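PDB 1VH5: hypothetical protein ydiI from Escherichia coli, which hydrolyses 1,4-dihydroxy-2-naphthoyl-CoA to 1,4-dihydroxy-2-naphthoate in menaquinone biosynthesis and also acts on many other acyl-CoA thioesters. Local coordinates for residues L26-E31 / S60-E65; E65-V70 / W116-F121. One frame throughout, in Å; residues are numbered along the deposited sequence. Where two conformers were deposited one is given.

Contact 1 of 2, residues L26-E31 / S60-E65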
ATOM      1  N   LEU A  26      -0.002  12.506  -2.632  1.00 16.39           N
ATOM      2  CA  LEU A  26       0.088  11.715  -3.847  1.00 15.90           C
ATOM      3  C   LEU A  26      -0.835  12.180  -4.981  1.00 17.20           C
ATOM      4  O   LEU A  26      -0.884  11.538  -6.045  1.00 16.98           O
ATOM      5  CB  LEU A  26      -0.170  10.226  -3.550  1.00 16.40           C
ATOM      6  CG  LEU A  26       0.773   9.549  -2.567  1.00 16.06           C
ATOM      7  CD1 LEU A  26       0.380   8.052  -2.467  1.00 16.62           C
ATOM      8  CD2 LEU A  26       2.230   9.650  -3.023  1.00 16.91           C
ATOM      9  N   ASP A  27      -1.600  13.251  -4.735  1.00 17.03           N
ATOM     10  CA  ASP A  27      -2.566  13.764  -5.727  1.00 18.00           C
ATOM     11  C   ASP A  27      -3.620  12.741  -6.098  1.00 16.16           C
ATOM     12  O   ASP A  27      -4.007  12.637  -7.251  1.00 17.53           O
ATOM     13  CB  ASP A  27      -1.837  14.262  -6.998  1.00 18.27           C
ATOM     14  CG  ASP A  27      -2.726  15.076  -7.934  1.00 20.46           C
ATOM     15  OD1 ASP A  27      -2.542  14.928  -9.171  1.00 22.12           O
ATOM     16  OD2 ASP A  27      -3.603  15.865  -7.512  1.00 23.05           O
ATOM     17  N   ILE A  28      -4.060  11.979  -5.106  1.00 15.94           N
ATOM     18  CA  ILE A  28      -5.241  11.160  -5.312  1.00 16.29           C
ATOM     19  C   ILE A  28      -6.468  12.090  -5.375  1.00 16.29           C
ATOM     20  O   ILE A  28      -6.645  12.938  -4.479  1.00 18.02           O
ATOM     21  CB  ILE A  28      -5.325  10.103  -4.188  1.00 15.80           C
ATOM     22  CG1 ILE A  28      -4.198   9.076  -4.392  1.00 16.71           C
ATOM     23  CG2 ILE A  28      -6.669   9.383  -4.214  1.00 16.02           C
ATOM     24  CD1 ILE A  28      -3.926   8.156  -3.155  1.00 16.73           C
ATOM     25  N   ARG A  29      -7.294  11.918  -6.413  1.00 16.04           N
ATOM     26  CA  ARG A  29      -8.436  12.796  -6.651  1.00 17.16           C
ATOM     27  C   ARG A  29      -9.676  11.921  -6.801  1.00 15.91           C
ATOM     28  O   ARG A  29      -9.761  11.098  -7.718  1.00 16.35           O
ATOM     29  CB  ARG A  29      -8.258  13.577  -7.966  0.50 17.96           C
ATOM     30  CG  ARG A  29      -6.945  14.293  -8.192  0.50 20.41           C
ATOM     31  CD  ARG A  29      -7.012  15.346  -9.297  0.50 21.68           C
ATOM     32  NE  ARG A  29      -5.698  15.890  -9.635  0.50 21.60           N
ATOM     33  CZ  ARG A  29      -5.219  16.054 -10.868  0.50 22.19           C
ATOM     34  NH1 ARG A  29      -4.002  16.564 -11.040  0.50 22.17           N
ATOM     35  NH2 ARG A  29      -5.938  15.697 -11.923  0.50 23.38           N
ATOM     36  N   PHE A  30     -10.668  12.143  -5.942  1.00 16.13           N
ATOM     37  CA  PHE A  30     -11.987  11.527  -6.172  1.00 16.19           C
ATOM     38  C   PHE A  30     -12.672  12.163  -7.392  1.00 17.14           C
ATOM     39  O   PHE A  30     -12.683  13.384  -7.530  1.00 18.48           O
ATOM     40  CB  PHE A  30     -12.857  11.631  -4.900  1.00 17.69           C
ATOM     41  CG  PHE A  30     -12.353  10.748  -3.807  1.00 16.29           C
ATOM     42  CD1 PHE A  30     -11.343  11.163  -2.932  1.00 18.41           C
ATOM     43  CD2 PHE A  30     -12.823   9.463  -3.695  1.00 17.10           C
ATOM     44  CE1 PHE A  30     -10.831  10.302  -1.951  1.00 18.65           C
ATOM     45  CE2 PHE A  30     -12.301   8.586  -2.750  1.00 18.36           C
ATOM     46  CZ  PHE A  30     -11.348   9.009  -1.858  1.00 18.62           C
ATOM     47  N   GLU A  31     -13.197  11.326  -8.267  1.00 17.48           N
ATOM     48  CA  GLU A  31     -13.732  11.749  -9.562  1.00 18.71           C
ATOM     49  C   GLU A  31     -15.208  11.471  -9.732  1.00 18.88           C
ATOM     50  O   GLU A  31     -15.863  12.096 -10.582  1.00 19.16           O
ATOM     51  CB  GLU A  31     -13.044  10.981 -10.678  1.00 20.74           C
ATOM     52  CG  GLU A  31     -11.537  11.043 -10.683  1.00 23.21           C
ATOM     53  CD  GLU A  31     -10.993  12.008 -11.704  1.00 25.49           C
ATOM     54  OE1 GLU A  31     -11.795  12.595 -12.454  1.00 30.06           O
ATOM     55  OE2 GLU A  31      -9.769  12.161 -11.768  1.00 24.42           O
ATOM     56  N   SER A  60      -0.621   1.534  -5.535  1.00 12.59           N
ATOM     57  CA  SER A  60      -1.926   0.980  -5.912  1.00 12.45           C
ATOM     58  C   SER A  60      -2.731   0.671  -4.660  1.00 12.35           C
ATOM     59  O   SER A  60      -3.922   0.922  -4.602  1.00 12.95           O
ATOM     60  CB  SER A  60      -1.784  -0.271  -6.723  1.00 12.42           C
ATOM     61  OG  SER A  60      -1.204  -0.006  -7.985  1.00 16.71           O
ATOM     62  N   VAL A  61      -2.076   0.112  -3.651  1.00 11.95           N
ATOM     63  CA  VAL A  61      -2.760  -0.229  -2.392  1.00 11.93           C
ATOM     64  C   VAL A  61      -3.121   1.032  -1.613  1.00 11.83           C
ATOM     65  O   VAL A  61      -4.189   1.109  -1.004  1.00 11.87           O
ATOM     66  CB  VAL A  61      -1.941  -1.247  -1.565  1.00 12.27           C
ATOM     67  CG1 VAL A  61      -2.684  -1.552  -0.252  1.00 12.93           C
ATOM     68  CG2 VAL A  61      -1.730  -2.540  -2.369  1.00 13.96           C
ATOM     69  N   VAL A  62      -2.261   2.048  -1.627  1.00 11.62           N
ATOM     70  CA  VAL A  62      -2.669   3.331  -1.061  1.00 11.98           C
ATOM     71  C   VAL A  62      -3.967   3.837  -1.717  1.00 11.32           C
ATOM     72  O   VAL A  62      -4.902   4.260  -1.036  1.00 12.49           O
ATOM     73  CB  VAL A  62      -1.580   4.414  -1.202  1.00 12.79           C
ATOM     74  CG1 VAL A  62      -2.116   5.764  -0.705  1.00 14.12           C
ATOM     75  CG2 VAL A  62      -0.321   4.040  -0.386  1.00 13.70           C
ATOM     76  N   LEU A  63      -4.024   3.774  -3.034  1.00 11.89           N
ATOM     77  CA  LEU A  63      -5.216   4.224  -3.751  1.00 12.87           C
ATOM     78  C   LEU A  63      -6.435   3.387  -3.313  1.00 12.29           C
ATOM     79  O   LEU A  63      -7.505   3.947  -2.934  1.00 12.49           O
ATOM     80  CB  LEU A  63      -4.993   4.202  -5.271  1.00 13.18           C
ATOM     81  CG  LEU A  63      -6.227   4.581  -6.121  1.00 13.24           C
ATOM     82  CD1 LEU A  63      -6.677   6.025  -5.843  1.00 13.48           C
ATOM     83  CD2 LEU A  63      -5.894   4.398  -7.594  1.00 15.84           C
ATOM     84  N   ALA A  64      -6.287   2.056  -3.311  1.00 12.26           N
ATOM     85  CA  ALA A  64      -7.399   1.170  -2.957  1.00 12.55           C
ATOM     86  C   ALA A  64      -7.867   1.446  -1.539  1.00 11.83           C
ATOM     87  O   ALA A  64      -9.088   1.529  -1.289  1.00 12.68           O
ATOM     88  CB  ALA A  64      -6.995  -0.297  -3.100  1.00 13.03           C
ATOM     89  N   GLU A  65      -6.942   1.556  -0.579  1.00 12.51           N
ATOM     90  CA  GLU A  65      -7.348   1.746   0.803  1.00 12.59           C
ATOM     91  C   GLU A  65      -7.950   3.134   0.988  1.00 12.71           C
ATOM     92  O   GLU A  65      -8.873   3.304   1.790  1.00 13.87           O
ATOM     93  CB  GLU A  65      -6.168   1.518   1.777  1.00 13.68           C
ATOM     94  CG  GLU A  65      -6.616   1.602   3.239  1.00 17.54           C
ATOM     95  CD  GLU A  65      -5.872   0.702   4.188  1.00 18.49           C
ATOM     96  OE1 GLU A  65      -5.205  -0.274   3.750  1.00 20.07           O
ATOM     97  OE2 GLU A  65      -5.967   1.016   5.384  1.00 19.97           O
TER
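Ile28 and Leu63 pair up with their CA atoms 7.1 Å apart, the nearest CA pair across the two segments, where the lead-in to strand 29-33 passes beside helix 57-74. Just before Ile28 the chain leaves helix 22-25 through a Schellman motif, with Asp27 at positive phi. This turn lets Leu26 and Ile28 both direct their side chains at the helix.

Ile28 divides its branches between two helix residues. With CG1 beside the backbone N (chi1 -70°) and the chain extended beyond it, CD1 runs out to Val62, 3.9 Å from its CG1. The other branch, CG2, lies 3.7 Å from Leu63 CD1, and each pair of side chains meets at a slant. Leu63 does not start out aimed at this loop; its CG, anti to the backbone N (chi1 176°), carries CD1 round to Ile28. Leu26 comes in almost perpendicular to Val62 and sets its CD1 3.8 Å from Val62 CG1. That one methyl therefore serves both Leu26 and Ile28. Cut back to an alanine, Ile28 would lose both touching methyls, which would probably open a gap between loop and helix and leave Val62 CG1 with Leu26 alone.

The carboxylate of Asp27 is shared in salt bridges with Arg29 and Arg99. Ile28 also packs on Met42 of strand 38-43, while Leu26 touches Met22 and Val62 touches Gly58, both of the second subunit.

Nothing polar crosses between the two segments. The four touching residues are all buried, and the 162 Å² covered between them is held by methyl contacts, so shape rather than directed bonding seats the loop on the central helix of this hotdog fold.

Contact 2 of 2, residues E65-V70 / W116-F121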
ATOM      1  N   GLU A  65      -6.942   1.556  -0.579  1.00 12.51           N
ATOM      2  CA  GLU A  65      -7.348   1.746   0.803  1.00 12.59           C
ATOM      3  C   GLU A  65      -7.950   3.134   0.988  1.00 12.71           C
ATOM      4  O   GLU A  65      -8.873   3.304   1.790  1.00 13.87           O
ATOM      5  CB  GLU A  65      -6.168   1.518   1.777  1.00 13.68           C
ATOM      6  CG  GLU A  65      -6.616   1.602   3.239  1.00 17.54           C
ATOM      7  CD  GLU A  65      -5.872   0.702   4.188  1.00 18.49           C
ATOM      8  OE1 GLU A  65      -5.205  -0.274   3.750  1.00 20.07           O
ATOM      9  OE2 GLU A  65      -5.967   1.016   5.384  1.00 19.97           O
ATOM     10  N   SER A  66      -7.419   4.149   0.295  1.00 13.43           N
ATOM     11  CA  SER A  66      -7.969   5.516   0.432  1.00 13.89           C
ATOM     12  C   SER A  66      -9.418   5.574  -0.027  1.00 13.98           C
ATOM     13  O   SER A  66     -10.236   6.251   0.591  1.00 16.09           O
ATOM     14  CB  SER A  66      -7.153   6.478  -0.421  1.00 12.84           C
ATOM     15  OG  SER A  66      -5.816   6.602   0.062  1.00 13.79           O
ATOM     16  N   ILE A  67      -9.734   4.883  -1.115  1.00 13.34           N
ATOM     17  CA  ILE A  67     -11.102   4.866  -1.661  1.00 14.24           C
ATOM     18  C   ILE A  67     -12.005   4.025  -0.784  1.00 13.86           C
ATOM     19  O   ILE A  67     -13.077   4.473  -0.368  1.00 13.16           O
ATOM     20  CB  ILE A  67     -11.178   4.329  -3.111  1.00 14.96           C
ATOM     21  CG1 ILE A  67     -10.337   5.184  -4.070  1.00 14.55           C
ATOM     22  CG2 ILE A  67     -12.629   4.382  -3.606  1.00 14.08           C
ATOM     23  CD1 ILE A  67     -10.097   4.504  -5.393  1.00 13.77           C
ATOM     24  N   GLY A  68     -11.566   2.806  -0.458  1.00 13.53           N
ATOM     25  CA  GLY A  68     -12.391   1.910   0.350  1.00 14.06           C
ATOM     26  C   GLY A  68     -12.692   2.467   1.733  1.00 13.46           C
ATOM     27  O   GLY A  68     -13.784   2.260   2.264  1.00 13.40           O
ATOM     28  N   SER A  69     -11.708   3.109   2.361  1.00 13.67           N
ATOM     29  CA  SER A  69     -11.952   3.662   3.703  1.00 14.52           C
ATOM     30  C   SER A  69     -13.025   4.740   3.706  1.00 15.13           C
ATOM     31  O   SER A  69     -13.870   4.761   4.599  1.00 15.90           O
ATOM     32  CB  SER A  69     -10.673   4.310   4.254  0.65 16.13           C
ATOM     33  OG  SER A  69      -9.634   3.360   4.389  0.65 17.41           O
ATOM     34  N   VAL A  70     -12.995   5.646   2.724  1.00 14.51           N
ATOM     35  CA  VAL A  70     -14.015   6.691   2.645  1.00 14.99           C
ATOM     36  C   VAL A  70     -15.352   6.071   2.235  1.00 14.79           C
ATOM     37  O   VAL A  70     -16.368   6.410   2.818  1.00 14.67           O
ATOM     38  CB  VAL A  70     -13.654   7.676   1.453  0.65 16.36           C
ATOM     39  CG1 VAL A  70     -14.873   8.517   1.014  0.65 16.05           C
ATOM     40  CG2 VAL A  70     -12.482   8.566   1.779  0.65 19.08           C
ATOM     41  N   TRP A 116     -14.972  -4.378   0.658  1.00 11.33           N
ATOM     42  CA  TRP A 116     -14.965  -3.533  -0.527  1.00 11.58           C
ATOM     43  C   TRP A 116     -14.042  -4.169  -1.562  1.00 12.35           C
ATOM     44  O   TRP A 116     -12.963  -4.673  -1.196  1.00 13.30           O
ATOM     45  CB  TRP A 116     -14.431  -2.147  -0.132  1.00 12.01           C
ATOM     46  CG  TRP A 116     -15.370  -1.397   0.754  1.00 12.43           C
ATOM     47  CD1 TRP A 116     -15.370  -1.332   2.104  1.00 11.88           C
ATOM     48  CD2 TRP A 116     -16.538  -0.709   0.321  1.00 12.01           C
ATOM     49  NE1 TRP A 116     -16.435  -0.572   2.557  1.00 12.22           N
ATOM     50  CE2 TRP A 116     -17.185  -0.209   1.472  1.00 12.46           C
ATOM     51  CE3 TRP A 116     -17.108  -0.461  -0.942  1.00 13.73           C
ATOM     52  CZ2 TRP A 116     -18.357   0.553   1.408  1.00 13.29           C
ATOM     53  CZ3 TRP A 116     -18.280   0.315  -1.011  1.00 13.76           C
ATOM     54  CH2 TRP A 116     -18.883   0.807   0.167  1.00 15.19           C
ATOM     55  N   GLN A 117     -14.436  -4.125  -2.834  1.00 12.79           N
ATOM     56  CA  GLN A 117     -13.556  -4.543  -3.925  1.00 12.15           C
ATOM     57  C   GLN A 117     -13.121  -3.278  -4.664  1.00 12.55           C
ATOM     58  O   GLN A 117     -13.962  -2.445  -5.083  1.00 14.38           O
ATOM     59  CB  GLN A 117     -14.288  -5.483  -4.850  1.00 14.10           C
ATOM     60  CG  GLN A 117     -13.428  -6.091  -5.999  1.00 16.71           C
ATOM     61  CD  GLN A 117     -14.155  -7.282  -6.614  1.00 21.49           C
ATOM     62  OE1 GLN A 117     -14.154  -8.380  -6.063  1.00 24.90           O
ATOM     63  NE2 GLN A 117     -14.822  -7.048  -7.698  1.00 24.48           N
ATOM     64  N   ILE A 118     -11.808  -3.106  -4.843  1.00 12.04           N
ATOM     65  CA  ILE A 118     -11.332  -1.978  -5.614  1.00 13.24           C
ATOM     66  C   ILE A 118     -10.479  -2.507  -6.768  1.00 12.82           C
ATOM     67  O   ILE A 118      -9.465  -3.194  -6.553  1.00 13.52           O
ATOM     68  CB  ILE A 118     -10.513  -0.968  -4.791  1.00 12.66           C
ATOM     69  CG1 ILE A 118     -11.217  -0.553  -3.486  1.00 14.73           C
ATOM     70  CG2 ILE A 118     -10.192   0.236  -5.721  1.00 14.26           C
ATOM     71  CD1 ILE A 118     -10.964  -1.504  -2.304  1.00 15.21           C
ATOM     72  N   GLU A 119     -10.890  -2.179  -8.000  1.00 13.76           N
ATOM     73  CA  GLU A 119     -10.113  -2.541  -9.179  1.00 14.49           C
ATOM     74  C   GLU A 119      -9.462  -1.269  -9.715  1.00 14.72           C
ATOM     75  O   GLU A 119     -10.101  -0.204  -9.770  1.00 15.40           O
ATOM     76  CB  GLU A 119     -11.002  -3.197 -10.242  1.00 16.72           C
ATOM     77  CG  GLU A 119     -11.505  -4.598  -9.885  1.00 18.71           C
ATOM     78  CD  GLU A 119     -12.404  -5.201 -10.975  1.00 21.29           C
ATOM     79  OE1 GLU A 119     -13.191  -4.453 -11.617  1.00 23.81           O
ATOM     80  OE2 GLU A 119     -12.336  -6.432 -11.204  1.00 26.09           O
ATOM     81  N   ILE A 120      -8.186  -1.376 -10.102  1.00 14.41           N
ATOM     82  CA  ILE A 120      -7.452  -0.197 -10.556  1.00 13.56           C
ATOM     83  C   ILE A 120      -7.051  -0.428 -11.990  1.00 14.85           C
ATOM     84  O   ILE A 120      -6.460  -1.449 -12.332  1.00 14.80           O
ATOM     85  CB  ILE A 120      -6.230   0.011  -9.668  1.00 14.31           C
ATOM     86  CG1 ILE A 120      -6.712   0.284  -8.227  1.00 15.95           C
ATOM     87  CG2 ILE A 120      -5.312   1.163 -10.238  1.00 16.19           C
ATOM     88  CD1 ILE A 120      -5.644   0.264  -7.252  1.00 17.17           C
ATOM     89  N   PHE A 121      -7.380   0.536 -12.842  1.00 13.95           N
ATOM     90  CA  PHE A 121      -7.204   0.446 -14.296  1.00 14.36           C
ATOM     91  C   PHE A 121      -6.274   1.554 -14.775  1.00 15.74           C
ATOM     92  O   PHE A 121      -6.210   2.645 -14.201  1.00 16.06           O
ATOM     93  CB  PHE A 121      -8.547   0.595 -15.049  1.00 15.45           C
ATOM     94  CG  PHE A 121      -9.594  -0.407 -14.633  1.00 16.51           C
ATOM     95  CD1 PHE A 121     -10.396  -0.153 -13.508  1.00 18.67           C
ATOM     96  CD2 PHE A 121      -9.751  -1.583 -15.328  1.00 17.59           C
ATOM     97  CE1 PHE A 121     -11.351  -1.080 -13.085  1.00 17.69           C
ATOM     98  CE2 PHE A 121     -10.714  -2.537 -14.911  1.00 17.21           C
ATOM     99  CZ  PHE A 121     -11.522  -2.251 -13.800  1.00 16.86           C
TER
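Trp116 presents one face of its indole to the backbone of the helix, and Gly68 O sits 3.8 Å above the ring plane, offset toward the rim. The carbonyl oxygen is 3.9 Å from Trp116 NE1, but it lies over the ring and no hydrogen bond forms. The indole N-H is used by Gln114 OE1, two residues earlier on the same strand. Placing CG beside the backbone N (chi1 -69°) turns the indole face to the Gly68 carbonyl. Here the CA atoms of Gly68 and Trp116 come within 6.1 Å.

Two residues along the strand, Ile118 also points at the helix. A CB on Gly68 would come 3.5 Å from Ile118 CD1 and 3.9 Å from Trp116 CB, so these two side chains close over the glycine. Ile118 CG2 meets CD1 of Ile67 at 4.3 Å, a loose apolar contact.

Helix 57-74 packs against the curved antiparallel sheet, as in the hotdog fold. Strand 113-121 runs between strands 99-106 and 127-138, bonding through its backbone to both. Ile67 also touches Cys104 and strand 38-43, while Trp116 also touches Ala71 of the helix.

Contacts 1 and 2 take successive turns of helix 57-74 and press different sides of it, one against the loop entering strand 29-33, the other against strand 113-121. Their centres are 8 Å apart and they touch directly: Ala64 O lies 3.7 Å from Ile118 CG1, and Phe30 CZ is 3.9 Å from Ser66 O. Glu65, the inferred nucleophile or proton acceptor, belongs to both ranges, yet its side chain joins neither packing surface; its OE1 is hydrogen-bonded to NE2 of His91, a substrate-binding residue, of the second subunit. Both contacts lie on the helix that carries Glu65, and the side chain of Trp116 is about 4 Å from that of substrate-binding Leu109.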